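PDB 7BTX: MDM10 isoform 1 from Saccharomyces cerevisiae, which helps tether the endoplasmic reticulum to mitochondria as a component of the ERMES complex and takes part in late assembly of the outer-membrane TOM translocase. Local coordinates for residues Ala11-Ser15 with Thr16-Thr20. Residues are numbered along the deposited sequence; the frame is centred on the assembly and turned at random.
Sequences AFYQS and THWST
At the C-terminal end of helix 5-16, F12 with T16 and Y13 with W18 close the last turn as the chain passes into a loop. T16 bonds back to F12 O twice, through its N (3.1 Å) and through OG1 (2.9 Å), the donors arriving from opposite faces of the carbonyl plane. Threonine suits this place because one branch is a hydroxyl and the other a methyl: with OG1 set between N and the carbonyl carbon (chi1 67°), CG2 falls beside N and lies over one face of the F12 ring, 3.9 Å from its centroid, in a CH-pi contact. At the next residue, H17, phi turns positive, and W18 N reaches back to Y13 O in a nearly straight bond (2.9 Å, 171°). This 6→1 bond around a positive-phi residue, with an apolar contact between the same two residues, gives a Schellman-like end to the helix. W18 CD1 sits over the centre of the Y13 ring, 3.7 Å from CZ; the two side chains run side by side with their planes inclined at 43°. T20 adds CB against Y13 CD2 (3.6 Å), while its OG1 bonds to D26. In this mitochondrial β-barrel family the helix packs against barrel strands: F12 touches I158, Y13 rests on M168, and the Y13 hydroxyl, which makes tyrosine apt here, hydrogen-bonds to Q187 in strand 179-189.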
ATOM      1  N   ALA D  11     -36.768   3.802  -3.292  1.00 53.79           N
ATOM      2  CA  ALA D  11     -37.605   3.668  -2.105  1.00 53.79           C
ATOM      3  C   ALA D  11     -38.498   4.885  -1.928  1.00 53.79           C
ATOM      4  O   ALA D  11     -39.581   4.787  -1.341  1.00 53.79           O
ATOM      5  CB  ALA D  11     -36.739   3.461  -0.866  1.00 53.79           C
ATOM      6  N   PHE D  12     -38.054   6.042  -2.416  1.00 48.35           N
ATOM      7  CA  PHE D  12     -38.884   7.239  -2.366  1.00 48.35           C
ATOM      8  C   PHE D  12     -39.943   7.212  -3.454  1.00 48.35           C
ATOM      9  O   PHE D  12     -41.026   7.783  -3.292  1.00 48.35           O
ATOM     10  CB  PHE D  12     -38.010   8.477  -2.510  1.00 48.35           C
ATOM     11  CG  PHE D  12     -38.738   9.760  -2.279  1.00 48.35           C
ATOM     12  CD1 PHE D  12     -39.200  10.089  -1.019  1.00 48.35           C
ATOM     13  CD2 PHE D  12     -38.954  10.643  -3.318  1.00 48.35           C
ATOM     14  CE1 PHE D  12     -39.863  11.268  -0.805  1.00 48.35           C
ATOM     15  CE2 PHE D  12     -39.619  11.822  -3.106  1.00 48.35           C
ATOM     16  CZ  PHE D  12     -40.072  12.133  -1.851  1.00 48.35           C
ATOM     17  N   TYR D  13     -39.642   6.555  -4.573  1.00 49.57           N
ATOM     18  CA  TYR D  13     -40.599   6.435  -5.661  1.00 49.57           C
ATOM     19  C   TYR D  13     -41.740   5.497  -5.315  1.00 49.57           C
ATOM     20  O   TYR D  13     -42.880   5.760  -5.706  1.00 49.57           O
ATOM     21  CB  TYR D  13     -39.896   5.937  -6.919  1.00 49.57           C
ATOM     22  CG  TYR D  13     -39.106   6.984  -7.664  1.00 49.57           C
ATOM     23  CD1 TYR D  13     -39.066   8.300  -7.231  1.00 49.57           C
ATOM     24  CD2 TYR D  13     -38.395   6.649  -8.799  1.00 49.57           C
ATOM     25  CE1 TYR D  13     -38.344   9.246  -7.913  1.00 49.57           C
ATOM     26  CE2 TYR D  13     -37.675   7.588  -9.490  1.00 49.57           C
ATOM     27  CZ  TYR D  13     -37.655   8.884  -9.045  1.00 49.57           C
ATOM     28  OH  TYR D  13     -36.927   9.822  -9.731  1.00 49.57           O
ATOM     29  N   GLN D  14     -41.464   4.413  -4.601  1.00 56.96           N
ATOM     30  CA  GLN D  14     -42.494   3.477  -4.182  1.00 56.96           C
ATOM     31  C   GLN D  14     -43.268   3.962  -2.970  1.00 56.96           C
ATOM     32  O   GLN D  14     -44.327   3.406  -2.667  1.00 56.96           O
ATOM     33  CB  GLN D  14     -41.878   2.111  -3.874  1.00 56.96           C
ATOM     34  CG  GLN D  14     -41.225   1.430  -5.060  1.00 56.96           C
ATOM     35  CD  GLN D  14     -40.069   0.546  -4.647  1.00 56.96           C
ATOM     36  OE1 GLN D  14     -39.948   0.174  -3.481  1.00 56.96           O
ATOM     37  NE2 GLN D  14     -39.209   0.212  -5.599  1.00 56.96           N
ATOM     38  N   SER D  15     -42.765   4.974  -2.270  1.00 57.21           N
ATOM     39  CA  SER D  15     -43.440   5.514  -1.100  1.00 57.21           C
ATOM     40  C   SER D  15     -44.352   6.682  -1.424  1.00 57.21           C
ATOM     41  O   SER D  15     -45.366   6.865  -0.747  1.00 57.21           O
ATOM     42  CB  SER D  15     -42.412   5.958  -0.056  1.00 57.21           C
ATOM     43  OG  SER D  15     -43.054   6.510   1.077  1.00 57.21           O
ATOM     44  N   THR D  16     -44.016   7.476  -2.438  1.00 52.91           N
ATOM     45  CA  THR D  16     -44.842   8.594  -2.863  1.00 52.91           C
ATOM     46  C   THR D  16     -45.630   8.290  -4.128  1.00 52.91           C
ATOM     47  O   THR D  16     -46.327   9.176  -4.631  1.00 52.91           O
ATOM     48  CB  THR D  16     -43.981   9.836  -3.071  1.00 52.91           C
ATOM     49  OG1 THR D  16     -43.100   9.633  -4.178  1.00 52.91           O
ATOM     50  CG2 THR D  16     -43.160  10.096  -1.842  1.00 52.91           C
ATOM     51  N   HIS D  17     -45.526   7.057  -4.637  1.00 56.56           N
ATOM     52  CA  HIS D  17     -46.216   6.565  -5.834  1.00 56.56           C
ATOM     53  C   HIS D  17     -45.888   7.413  -7.065  1.00 56.56           C
ATOM     54  O   HIS D  17     -46.752   8.052  -7.664  1.00 56.56           O
ATOM     55  CB  HIS D  17     -47.729   6.474  -5.605  1.00 56.56           C
ATOM     56  CG  HIS D  17     -48.107   5.676  -4.397  1.00 56.56           C
ATOM     57  ND1 HIS D  17     -47.688   4.378  -4.203  1.00 56.56           N
ATOM     58  CD2 HIS D  17     -48.858   5.995  -3.317  1.00 56.56           C
ATOM     59  CE1 HIS D  17     -48.166   3.931  -3.056  1.00 56.56           C
ATOM     60  NE2 HIS D  17     -48.879   4.892  -2.499  1.00 56.56           N
ATOM     61  N   TRP D  18     -44.611   7.405  -7.435  1.00 52.38           N
ATOM     62  CA  TRP D  18     -44.175   8.119  -8.626  1.00 52.38           C
ATOM     63  C   TRP D  18     -44.303   7.275  -9.885  1.00 52.38           C
ATOM     64  O   TRP D  18     -44.402   7.838 -10.984  1.00 52.38           O
ATOM     65  CB  TRP D  18     -42.731   8.596  -8.454  1.00 52.38           C
ATOM     66  CG  TRP D  18     -42.178   9.347  -9.627  1.00 52.38           C
ATOM     67  CD1 TRP D  18     -41.123   8.981 -10.402  1.00 52.38           C
ATOM     68  CD2 TRP D  18     -42.658  10.583 -10.166  1.00 52.38           C
ATOM     69  NE1 TRP D  18     -40.908   9.910 -11.386  1.00 52.38           N
ATOM     70  CE2 TRP D  18     -41.839  10.905 -11.260  1.00 52.38           C
ATOM     71  CE3 TRP D  18     -43.696  11.452  -9.824  1.00 52.38           C
ATOM     72  CZ2 TRP D  18     -42.025  12.053 -12.012  1.00 52.38           C
ATOM     73  CZ3 TRP D  18     -43.879  12.581 -10.571  1.00 52.38           C
ATOM     74  CH2 TRP D  18     -43.044  12.880 -11.647  1.00 52.38           C
ATOM     75  N   SER D  19     -44.341   5.945  -9.733  1.00 62.19           N
ATOM     76  CA  SER D  19     -44.515   4.974 -10.815  1.00 62.19           C
ATOM     77  C   SER D  19     -43.425   5.086 -11.874  1.00 62.19           C
ATOM     78  O   SER D  19     -43.688   5.516 -13.000  1.00 62.19           O
ATOM     79  CB  SER D  19     -45.903   5.094 -11.458  1.00 62.19           C
ATOM     80  OG  SER D  19     -45.951   6.195 -12.349  1.00 62.19           O
ATOM     81  N   THR D  20     -42.190   4.729 -11.511  1.00 64.55           N
ATOM     82  CA  THR D  20     -41.041   4.782 -12.409  1.00 64.55           C
ATOM     83  C   THR D  20     -40.974   3.613 -13.390  1.00 64.55           C
ATOM     84  O   THR D  20     -39.934   3.420 -14.033  1.00 64.55           O
ATOM     85  CB  THR D  20     -39.748   4.840 -11.601  1.00 64.55           C
ATOM     86  OG1 THR D  20     -38.627   4.786 -12.490  1.00 64.55           O
ATOM     87  CG2 THR D  20     -39.677   3.666 -10.639  1.00 64.55           C
TER